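Local coordinates for protein putative lipase (Bacteroides thetaiotaomicron VPI-5482, PDB 3BZW) that is probably a lipase or acylhydrolase of the GDSL (SGNH-hydrolase) family, tentatively assigned phosphatidylcholine lysophospholipase activity, at residues A[71-82]-A[147-158]; A[214-222]-A[250-259]. One frame throughout, in Å; residues are numbered along the deposited sequence.

Contact 1: A[71-82]-A[147-158]; sequences WDDVPRQAEKLK and INIGITQLKKLF
A chi1 of -105°, off the staggered positions, turns the Trp71 indole toward Ile147, whose CG1, beside its own backbone N (chi1 -68°), lies on the ring. Ile147 CG1 sits 4.1 Å from the centroid of the six-membered ring of Trp71, over the face, a CH-pi contact; Val74 CG2 covers the opposite face nearer the rim, so the indole is sandwiched. Gly150 stands at the ring's edge, and because it has no side chain, which would run into Trp71 CZ3, its CA can come within 5.5 Å of Pro75 CA.

Beyond this close point the helices run nearly parallel, 13° between the segment axes, and the packing turns aliphatic. Pro75 CG rests on Ile149 CG2 and Gln153 CG, while Val74 CG1 meets Leu154 CD1 at 3.9 Å, the two side chains crossing at about a right angle. Ala78 CB fits between Leu154 CD2 and Leu157 CD1, with Leu157 CD1 at 3.8 Å.

At the C-terminal end Phe158 leaves helical geometry, and its ring reaches the Ala78, Leu81 and Lys82 side of the other helix. The carbonyl O of Ala78 lies at the ring's edge, and Lys82 CD approaches Phe158 CE1 to 3.5 Å. Lys82, bent at chi2 and chi4, slides past the ring in the opposite direction and ends in a weak hydrogen bond from NZ to Leu157 O, 3.3 Å.

Strands 91-95 and 162-166 lie beneath: Leu81 and Phe158 touch Ile92, Leu154 touches Val94 and Ile163. Two neighbouring parallel helices laid on one face of a parallel sheet are characteristic of the three-layer alpha/beta/alpha fold of SGNH hydrolases.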
loop_
_atom_site.group_PDB
_atom_site.type_symbol
_atom_site.label_atom_id
_atom_site.label_comp_id
_atom_site.label_asym_id
_atom_site.label_seq_id
_atom_site.Cartn_x
_atom_site.Cartn_y
_atom_site.Cartn_z
ATOM N N TRP A 71 -11.650 23.143 25.569
ATOM C CA TRP A 71 -12.687 23.416 24.582
ATOM C C TRP A 71 -14.099 23.479 25.155
ATOM O O TRP A 71 -15.007 23.992 24.499
ATOM C CB TRP A 71 -12.644 22.389 23.437
ATOM C CG TRP A 71 -12.049 22.954 22.175
ATOM C CD1 TRP A 71 -10.726 22.970 21.821
ATOM C CD2 TRP A 71 -12.752 23.637 21.131
ATOM N NE1 TRP A 71 -10.564 23.624 20.619
ATOM C CE2 TRP A 71 -11.791 24.044 20.175
ATOM C CE3 TRP A 71 -14.103 23.950 20.910
ATOM C CZ2 TRP A 71 -12.139 24.746 19.016
ATOM C CZ3 TRP A 71 -14.449 24.649 19.757
ATOM C CH2 TRP A 71 -13.470 25.040 18.825
ATOM N N ASP A 72 -14.296 22.983 26.375
ATOM C CA ASP A 72 -15.632 23.026 26.971
ATOM C C ASP A 72 -15.973 24.433 27.457
ATOM O O ASP A 72 -17.123 24.724 27.790
ATOM C CB ASP A 72 -15.750 22.021 28.130
ATOM C CG ASP A 72 -14.802 22.326 29.281
ATOM O OD1 ASP A 72 -13.732 22.925 29.045
ATOM O OD2 ASP A 72 -15.122 21.943 30.426
ATOM N N ASP A 73 -14.972 25.309 27.468
ATOM C CA ASP A 73 -15.156 26.682 27.924
ATOM C C ASP A 73 -15.380 27.667 26.772
ATOM O O ASP A 73 -15.566 28.862 27.001
ATOM C CB ASP A 73 -13.936 27.113 28.754
ATOM C CG ASP A 73 -14.202 28.351 29.603
ATOM O OD1 ASP A 73 -15.229 28.371 30.322
ATOM O OD2 ASP A 73 -13.380 29.294 29.563
ATOM N N VAL A 74 -15.377 27.168 25.538
ATOM C CA VAL A 74 -15.571 28.033 24.374
ATOM C C VAL A 74 -16.927 28.748 24.372
ATOM O O VAL A 74 -16.996 29.941 24.087
ATOM C CB VAL A 74 -15.377 27.246 23.056
ATOM C CG1 VAL A 74 -15.824 28.088 21.856
ATOM C CG2 VAL A 74 -13.902 26.873 22.903
ATOM N N PRO A 75 -18.023 28.031 24.675
ATOM C CA PRO A 75 -19.333 28.691 24.691
ATOM C C PRO A 75 -19.389 29.839 25.705
ATOM O O PRO A 75 -19.907 30.915 25.405
ATOM C CB PRO A 75 -20.287 27.552 25.051
ATOM C CG PRO A 75 -19.642 26.375 24.379
ATOM C CD PRO A 75 -18.180 26.565 24.749
ATOM N N ARG A 76 -18.861 29.604 26.904
ATOM C CA ARG A 76 -18.867 30.626 27.951
ATOM C C ARG A 76 -18.075 31.859 27.529
ATOM O O ARG A 76 -18.503 32.991 27.760
ATOM C CB ARG A 76 -18.270 30.085 29.249
ATOM C CG ARG A 76 -18.298 31.092 30.398
ATOM C CD ARG A 76 -17.386 30.662 31.544
ATOM N NE ARG A 76 -15.973 30.798 31.192
ATOM C CZ ARG A 76 -15.325 31.957 31.127
ATOM N NH1 ARG A 76 -15.956 33.093 31.398
ATOM N NH2 ARG A 76 -14.048 31.984 30.778
ATOM N N GLN A 77 -16.912 31.642 26.923
ATOM C CA GLN A 77 -16.100 32.766 26.481
ATOM C C GLN A 77 -16.790 33.498 25.331
ATOM O O GLN A 77 -16.748 34.723 25.258
ATOM C CB GLN A 77 -14.705 32.288 26.056
ATOM C CG GLN A 77 -13.786 31.937 27.235
ATOM C CD GLN A 77 -12.376 31.566 26.794
ATOM O OE1 GLN A 77 -11.837 32.148 25.851
ATOM N NE2 GLN A 77 -11.764 30.608 27.490
ATOM N N ALA A 78 -17.433 32.747 24.441
ATOM C CA ALA A 78 -18.132 33.354 23.310
ATOM C C ALA A 78 -19.314 34.173 23.820
ATOM O O ALA A 78 -19.591 35.263 23.319
ATOM C CB ALA A 78 -18.620 32.273 22.350
ATOM N N GLU A 79 -20.008 33.636 24.815
ATOM C CA GLU A 79 -21.160 34.315 25.404
ATOM C C GLU A 79 -20.746 35.613 26.086
ATOM O O GLU A 79 -21.445 36.622 25.988
ATOM C CB GLU A 79 -21.850 33.398 26.419
ATOM C CG GLU A 79 -22.775 32.364 25.800
ATOM C CD GLU A 79 -23.054 31.198 26.732
ATOM O OE1 GLU A 79 -23.144 31.422 27.959
ATOM O OE2 GLU A 79 -23.192 30.060 26.234
ATOM N N LYS A 80 -19.609 35.587 26.775
ATOM C CA LYS A 80 -19.133 36.776 27.466
ATOM C C LYS A 80 -18.721 37.827 26.442
ATOM O O LYS A 80 -18.958 39.021 26.632
ATOM C CB LYS A 80 -17.959 36.430 28.388
ATOM C CG LYS A 80 -17.691 37.493 29.444
ATOM C CD LYS A 80 -16.599 37.078 30.418
ATOM C CE LYS A 80 -16.417 38.142 31.492
ATOM N NZ LYS A 80 -15.255 37.869 32.385
ATOM N N LEU A 81 -18.110 37.378 25.352
ATOM C CA LEU A 81 -17.691 38.278 24.287
ATOM C C LEU A 81 -18.922 38.965 23.698
ATOM O O LEU A 81 -18.925 40.176 23.491
ATOM C CB LEU A 81 -16.963 37.490 23.192
ATOM C CG LEU A 81 -16.645 38.207 21.879
ATOM C CD1 LEU A 81 -15.675 39.350 22.126
ATOM C CD2 LEU A 81 -16.052 37.207 20.893
ATOM N N LYS A 82 -19.967 38.185 23.435
ATOM C CA LYS A 82 -21.209 38.715 22.871
ATOM C C LYS A 82 -21.809 39.750 23.819
ATOM O O LYS A 82 -22.187 40.850 23.409
ATOM C CB LYS A 82 -22.219 37.583 22.652
ATOM C CG LYS A 82 -23.504 38.003 21.928
ATOM C CD LYS A 82 -23.222 38.360 20.474
ATOM C CE LYS A 82 -24.469 38.842 19.740
ATOM N NZ LYS A 82 -25.532 37.810 19.662
ATOM N N ILE A 147 -16.141 20.278 20.544
ATOM C CA ILE A 147 -15.961 21.079 19.343
ATOM C C ILE A 147 -17.324 21.290 18.680
ATOM O O ILE A 147 -17.622 22.383 18.195
ATOM C CB ILE A 147 -14.975 20.401 18.358
ATOM C CG1 ILE A 147 -13.565 20.413 18.961
ATOM C CG2 ILE A 147 -14.971 21.136 17.023
ATOM C CD1 ILE A 147 -12.525 19.648 18.149
ATOM N N ASN A 148 -18.152 20.248 18.668
ATOM C CA ASN A 148 -19.483 20.360 18.076
ATOM C C ASN A 148 -20.283 21.433 18.814
ATOM O O ASN A 148 -20.905 22.295 18.191
ATOM C CB ASN A 148 -20.240 19.028 18.154
ATOM C CG ASN A 148 -19.720 17.998 17.167
ATOM O OD1 ASN A 148 -19.095 18.336 16.161
ATOM N ND2 ASN A 148 -20.002 16.729 17.441
ATOM N N ILE A 149 -20.268 21.368 20.143
ATOM C CA ILE A 149 -20.985 22.338 20.971
ATOM C C ILE A 149 -20.400 23.743 20.786
ATOM O O ILE A 149 -21.137 24.723 20.633
ATOM C CB ILE A 149 -20.891 21.971 22.472
ATOM C CG1 ILE A 149 -21.664 20.679 22.745
ATOM C CG2 ILE A 149 -21.418 23.125 23.323
ATOM C CD1 ILE A 149 -21.451 20.105 24.142
ATOM N N GLY A 150 -19.073 23.827 20.801
ATOM C CA GLY A 150 -18.401 25.108 20.653
ATOM C C GLY A 150 -18.627 25.830 19.337
ATOM O O GLY A 150 -18.939 27.022 19.320
ATOM N N ILE A 151 -18.460 25.123 18.225
ATOM C CA ILE A 151 -18.662 25.748 16.927
ATOM C C ILE A 151 -20.136 26.104 16.726
ATOM O O ILE A 151 -20.457 27.116 16.103
ATOM C CB ILE A 151 -18.149 24.843 15.784
ATOM C CG1 ILE A 151 -16.625 24.679 15.914
ATOM C CG2 ILE A 151 -18.479 25.459 14.432
ATOM C CD1 ILE A 151 -15.983 23.826 14.834
ATOM N N THR A 152 -21.032 25.283 17.265
ATOM C CA THR A 152 -22.460 25.557 17.155
ATOM C C THR A 152 -22.776 26.900 17.812
ATOM O O THR A 152 -23.424 27.762 17.213
ATOM C CB THR A 152 -23.291 24.451 17.843
ATOM O OG1 THR A 152 -23.234 23.257 17.055
ATOM C CG2 THR A 152 -24.747 24.887 18.006
ATOM N N GLN A 153 -22.303 27.073 19.043
ATOM C CA GLN A 153 -22.535 28.304 19.791
ATOM C C GLN A 153 -21.857 29.505 19.135
ATOM O O GLN A 153 -22.411 30.604 19.118
ATOM C CB GLN A 153 -22.051 28.139 21.234
ATOM C CG GLN A 153 -22.844 27.087 22.004
ATOM C CD GLN A 153 -24.330 27.417 22.064
ATOM O OE1 GLN A 153 -25.180 26.523 22.041
ATOM N NE2 GLN A 153 -24.647 28.702 22.145
ATOM N N LEU A 154 -20.660 29.301 18.593
ATOM C CA LEU A 154 -19.961 30.395 17.927
ATOM C C LEU A 154 -20.769 30.885 16.727
ATOM O O LEU A 154 -20.917 32.090 16.518
ATOM C CB LEU A 154 -18.569 29.941 17.466
ATOM C CG LEU A 154 -17.492 29.878 18.556
ATOM C CD1 LEU A 154 -16.288 29.084 18.067
ATOM C CD2 LEU A 154 -17.088 31.299 18.940
ATOM N N LYS A 155 -21.295 29.948 15.943
ATOM C CA LYS A 155 -22.076 30.298 14.762
ATOM C C LYS A 155 -23.448 30.854 15.127
ATOM O O LYS A 155 -23.979 31.713 14.428
ATOM C CB LYS A 155 -22.218 29.081 13.837
ATOM C CG LYS A 155 -20.937 28.750 13.066
ATOM C CD LYS A 155 -21.124 27.535 12.164
ATOM C CE LYS A 155 -19.878 27.251 11.343
ATOM N NZ LYS A 155 -19.649 28.270 10.270
ATOM N N LYS A 156 -24.019 30.371 16.224
ATOM C CA LYS A 156 -25.324 30.854 16.672
ATOM C C LYS A 156 -25.229 32.297 17.172
ATOM O O LYS A 156 -26.114 33.114 16.914
ATOM C CB LYS A 156 -25.864 29.967 17.800
ATOM C CG LYS A 156 -26.492 28.658 17.339
ATOM C CD LYS A 156 -26.850 27.784 18.535
ATOM C CE LYS A 156 -28.202 27.113 18.362
ATOM N NZ LYS A 156 -29.309 28.115 18.345
ATOM N N LEU A 157 -24.147 32.602 17.881
ATOM C CA LEU A 157 -23.941 33.937 18.435
ATOM C C LEU A 157 -23.377 34.949 17.439
ATOM O O LEU A 157 -23.719 36.134 17.483
ATOM C CB LEU A 157 -23.009 33.857 19.647
ATOM C CG LEU A 157 -23.509 33.075 20.864
ATOM C CD1 LEU A 157 -22.355 32.832 21.824
ATOM C CD2 LEU A 157 -24.628 33.846 21.553
ATOM N N PHE A 158 -22.523 34.478 16.539
ATOM C CA PHE A 158 -21.888 35.350 15.555
ATOM C C PHE A 158 -21.994 34.769 14.149
ATOM O O PHE A 158 -20.983 34.565 13.478
ATOM C CB PHE A 158 -20.413 35.521 15.928
ATOM C CG PHE A 158 -20.196 35.997 17.338
ATOM C CD1 PHE A 158 -20.353 37.340 17.664
ATOM C CD2 PHE A 158 -19.834 35.102 18.342
ATOM C CE1 PHE A 158 -20.150 37.786 18.971
ATOM C CE2 PHE A 158 -19.629 35.537 19.651
ATOM C CZ PHE A 158 -19.786 36.877 19.966
#

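Contact 2: A[214-222]-A[250-259]; sequences IDFNAVTGM and RMARTLMYQL
Phe216 drives its ring end-first against the helix of 250-258, and here the packing is tight. Its CZ lies 3.4 Å from Met251 O, with that oxygen at the ring's edge, and 3.8 Å from Met251 CB; Met251 CE also lies in the ring plane, while Thr220 CG2 sits over the centre of one face. The unusual chi1 of -134°, away from the staggered positions, turns the ring in so that CE1 reaches Leu255 CD1. Ile214 extends this apolar seam, its CD1 meeting Leu259 CD2 at 3.6 Å, and the selenium of Met222 closes the other end on Met251 CG and Arg250 CG.

Looser is the side along Val219, Thr254 and Arg250, where water enters. One water donates to both Val219 O and Thr254 OG1, and another donates to Val219 O and accepts from Arg250 NH2, 3.0 Å from that nitrogen. Thr254 OG1 in turn gives its proton to Arg250 O, one turn back. Gln258 leans its amide oxygen on Val219 CG1, while its NE2 bonds Ala261 O of the third subunit.

Arg250, extended from CG to NE, reaches the backbone at Thr220: NE bonds Thr220 O at 2.8 Å. The carbonyl points nearly at NE (172°), but the bond is bent at the hydrogen (135°) and the oxygen is tilted from the guanidinium plane. Gly221 O lies over a guanidinium face. NH1 of Arg250 bonds Tyr232 OH, and NH2 bonds Lys161 O of the third subunit. A methionine here would probably leave Thr220 O without its NE donor and the water on Val219 O without its arginine donor, setting the 220-222 turn freer to move.

The C-terminal helix thus packs over the short helix 216-219 that follows edge strand 213-214, as in the alpha/beta/alpha sandwich of SGNH hydrolases.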
loop_
_atom_site.group_PDB
_atom_site.type_symbol
_atom_site.label_atom_id
_atom_site.label_comp_id
_atom_site.label_asym_id
_atom_site.label_seq_id
_atom_site.Cartn_x
_atom_site.Cartn_y
_atom_site.Cartn_z
ATOM N N ILE A 214 -6.598 27.693 10.624
ATOM C CA ILE A 214 -5.212 28.028 10.336
ATOM C C ILE A 214 -4.419 26.991 11.132
ATOM O O ILE A 214 -4.532 26.920 12.355
ATOM C CB ILE A 214 -4.861 29.459 10.808
ATOM C CG1 ILE A 214 -5.606 30.479 9.939
ATOM C CG2 ILE A 214 -3.352 29.693 10.727
ATOM C CD1 ILE A 214 -5.315 31.918 10.292
ATOM N N ASP A 215 -3.644 26.169 10.431
ATOM C CA ASP A 215 -2.876 25.114 11.083
ATOM C C ASP A 215 -1.630 25.669 11.763
ATOM O O ASP A 215 -0.500 25.413 11.339
ATOM C CB ASP A 215 -2.501 24.040 10.057
ATOM C CG ASP A 215 -2.036 22.746 10.707
ATOM O OD1 ASP A 215 -2.124 22.628 11.949
ATOM O OD2 ASP A 215 -1.587 21.843 9.974
ATOM N N PHE A 216 -1.869 26.425 12.828
ATOM C CA PHE A 216 -0.835 27.065 13.627
ATOM C C PHE A 216 0.235 26.067 14.069
ATOM O O PHE A 216 1.425 26.393 14.111
ATOM C CB PHE A 216 -1.491 27.715 14.850
ATOM C CG PHE A 216 -1.030 29.119 15.119
ATOM C CD1 PHE A 216 -0.840 30.020 14.073
ATOM C CD2 PHE A 216 -0.823 29.558 16.424
ATOM C CE1 PHE A 216 -0.455 31.331 14.320
ATOM C CE2 PHE A 216 -0.436 30.871 16.684
ATOM C CZ PHE A 216 -0.252 31.760 15.630
ATOM N N ASN A 217 -0.204 24.855 14.394
ATOM C CA ASN A 217 0.687 23.783 14.829
ATOM C C ASN A 217 1.862 23.630 13.869
ATOM O O ASN A 217 2.996 23.391 14.292
ATOM C CB ASN A 217 -0.099 22.474 14.910
ATOM C CG ASN A 217 0.750 21.307 15.377
ATOM O OD1 ASN A 217 1.290 20.554 14.567
ATOM N ND2 ASN A 217 0.878 21.156 16.694
ATOM N N ALA A 218 1.594 23.780 12.577
ATOM C CA ALA A 218 2.652 23.654 11.585
ATOM C C ALA A 218 3.257 24.985 11.124
ATOM O O ALA A 218 4.475 25.143 11.141
ATOM C CB ALA A 218 2.140 22.880 10.371
ATOM N N VAL A 219 2.417 25.939 10.726
ATOM C CA VAL A 219 2.928 27.206 10.200
ATOM C C VAL A 219 3.777 28.102 11.097
ATOM O O VAL A 219 4.577 28.888 10.584
ATOM C CB VAL A 219 1.798 28.053 9.570
ATOM C CG1 VAL A 219 1.187 27.288 8.398
ATOM C CG2 VAL A 219 0.736 28.394 10.606
ATOM N N THR A 220 3.630 27.998 12.416
ATOM C CA THR A 220 4.450 28.820 13.310
ATOM C C THR A 220 5.900 28.338 13.226
ATOM O O THR A 220 6.840 29.099 13.474
ATOM C CB THR A 220 3.999 28.714 14.787
ATOM O OG1 THR A 220 4.108 27.355 15.227
ATOM C CG2 THR A 220 2.561 29.181 14.943
ATOM N N GLY A 221 6.071 27.066 12.877
ATOM C CA GLY A 221 7.402 26.495 12.767
ATOM C C GLY A 221 8.084 26.381 14.119
ATOM O O GLY A 221 9.302 26.257 14.199
HETATM N N MSE A 222 7.297 26.420 15.187
HETATM C CA MSE A 222 7.840 26.338 16.541
HETATM C C MSE A 222 7.623 24.967 17.184
HETATM O O MSE A 222 6.492 24.589 17.484
HETATM C CB MSE A 222 7.210 27.432 17.418
HETATM C CG MSE A 222 7.675 28.848 17.082
HETATM SE SE MSE A 222 6.518 30.260 17.776
HETATM C CE MSE A 222 6.160 29.522 19.535
ATOM N N ARG A 250 6.700 35.584 17.073
ATOM C CA ARG A 250 6.778 34.772 15.862
ATOM C C ARG A 250 5.358 34.306 15.532
ATOM O O ARG A 250 4.955 34.271 14.368
ATOM C CB ARG A 250 7.715 33.573 16.071
ATOM C CG ARG A 250 7.737 32.601 14.892
ATOM C CD ARG A 250 9.034 31.810 14.801
ATOM N NE ARG A 250 8.999 30.880 13.671
ATOM C CZ ARG A 250 10.071 30.324 13.115
ATOM N NH1 ARG A 250 11.287 30.598 13.576
ATOM N NH2 ARG A 250 9.923 29.496 12.087
HETATM N N MSE A 251 4.596 33.971 16.569
HETATM C CA MSE A 251 3.206 33.542 16.398
HETATM C C MSE A 251 2.384 34.660 15.756
HETATM O O MSE A 251 1.655 34.438 14.787
HETATM C CB MSE A 251 2.590 33.196 17.757
HETATM C CG MSE A 251 3.029 31.860 18.331
HETATM SE SE MSE A 251 2.650 31.728 20.234
HETATM C CE MSE A 251 0.760 32.108 20.181
ATOM N N ALA A 252 2.511 35.863 16.309
ATOM C CA ALA A 252 1.778 37.024 15.810
ATOM C C ALA A 252 2.146 37.355 14.371
ATOM O O ALA A 252 1.274 37.626 13.539
ATOM C CB ALA A 252 2.039 38.235 16.712
ATOM N N ARG A 253 3.439 37.327 14.067
ATOM C CA ARG A 253 3.880 37.635 12.714
ATOM C C ARG A 253 3.361 36.575 11.740
ATOM O O ARG A 253 3.018 36.878 10.593
ATOM C CB ARG A 253 5.406 37.700 12.654
ATOM C CG ARG A 253 5.915 38.558 11.517
ATOM C CD ARG A 253 5.677 40.028 11.808
ATOM N NE ARG A 253 5.703 40.818 10.583
ATOM C CZ ARG A 253 5.571 42.139 10.544
ATOM N NH1 ARG A 253 5.412 42.828 11.670
ATOM N NH2 ARG A 253 5.589 42.772 9.377
ATOM N N THR A 254 3.309 35.331 12.202
ATOM C CA THR A 254 2.813 34.236 11.373
ATOM C C THR A 254 1.337 34.494 11.109
ATOM O O THR A 254 0.870 34.448 9.972
ATOM C CB THR A 254 2.961 32.881 12.100
ATOM O OG1 THR A 254 4.351 32.591 12.286
ATOM C CG2 THR A 254 2.317 31.756 11.295
ATOM N N LEU A 255 0.615 34.785 12.180
ATOM C CA LEU A 255 -0.815 35.050 12.114
ATOM C C LEU A 255 -1.106 36.222 11.177
ATOM O O LEU A 255 -2.064 36.191 10.402
ATOM C CB LEU A 255 -1.324 35.346 13.528
ATOM C CG LEU A 255 -2.801 35.174 13.862
ATOM C CD1 LEU A 255 -3.329 33.865 13.293
ATOM C CD2 LEU A 255 -2.958 35.210 15.382
HETATM N N MSE A 256 -0.268 37.250 11.241
HETATM C CA MSE A 256 -0.455 38.420 10.400
HETATM C C MSE A 256 -0.555 38.066 8.920
HETATM O O MSE A 256 -1.459 38.525 8.225
HETATM C CB MSE A 256 0.684 39.417 10.604
HETATM C CG MSE A 256 0.485 40.717 9.849
HETATM SE SE MSE A 256 1.868 42.021 10.241
HETATM C CE MSE A 256 2.306 42.525 8.437
ATOM N N TYR A 257 0.365 37.241 8.436
ATOM C CA TYR A 257 0.347 36.868 7.027
ATOM C C TYR A 257 -0.611 35.735 6.679
ATOM O O TYR A 257 -1.075 35.641 5.544
ATOM C CB TYR A 257 1.770 36.559 6.565
ATOM C CG TYR A 257 2.602 37.816 6.542
ATOM C CD1 TYR A 257 2.472 38.737 5.504
ATOM C CD2 TYR A 257 3.443 38.137 7.608
ATOM C CE1 TYR A 257 3.154 39.951 5.530
ATOM C CE2 TYR A 257 4.123 39.347 7.645
ATOM C CZ TYR A 257 3.975 40.249 6.607
ATOM O OH TYR A 257 4.632 41.451 6.654
ATOM N N GLN A 258 -0.914 34.883 7.652
ATOM C CA GLN A 258 -1.849 33.785 7.426
ATOM C C GLN A 258 -3.276 34.333 7.322
ATOM O O GLN A 258 -4.104 33.798 6.583
ATOM C CB GLN A 258 -1.770 32.776 8.577
ATOM C CG GLN A 258 -0.510 31.926 8.590
ATOM C CD GLN A 258 -0.531 30.824 7.541
ATOM O OE1 GLN A 258 -1.403 29.952 7.561
ATOM N NE2 GLN A 258 0.430 30.857 6.624
ATOM N N LEU A 259 -3.557 35.399 8.068
ATOM C CA LEU A 259 -4.881 36.020 8.068
ATOM C C LEU A 259 -5.142 36.870 6.827
ATOM O O LEU A 259 -6.271 37.304 6.581
ATOM C CB LEU A 259 -5.053 36.884 9.320
ATOM C CG LEU A 259 -5.208 36.140 10.651
ATOM C CD1 LEU A 259 -5.296 37.141 11.789
ATOM C CD2 LEU A 259 -6.455 35.273 10.611
HETATM O O HOH W 1 7.654 28.745 10.276
HETATM O O HOH W 2 5.462 31.405 10.001
#

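How the contacts relate
Contact 1 closes before contact 2 opens, so the two follow in series along the chain. Their centres lie 23 Å apart on opposite sides of the chain's centre, and their nearest atoms stay about 10 Å from each other, without touching. What they share is the five-stranded parallel sheet: helices 74-85 and 143-157 of contact 1 rest on strands 91-95 and 162-166, and helix 245-258 of contact 2 reaches the same two strands, beside edge strand 213-214. Together they represent the two helical layers of the sandwich. Both also border other copies of the protein, contact 1 the second subunit through two lysines at its margin, contact 2 the third much more broadly.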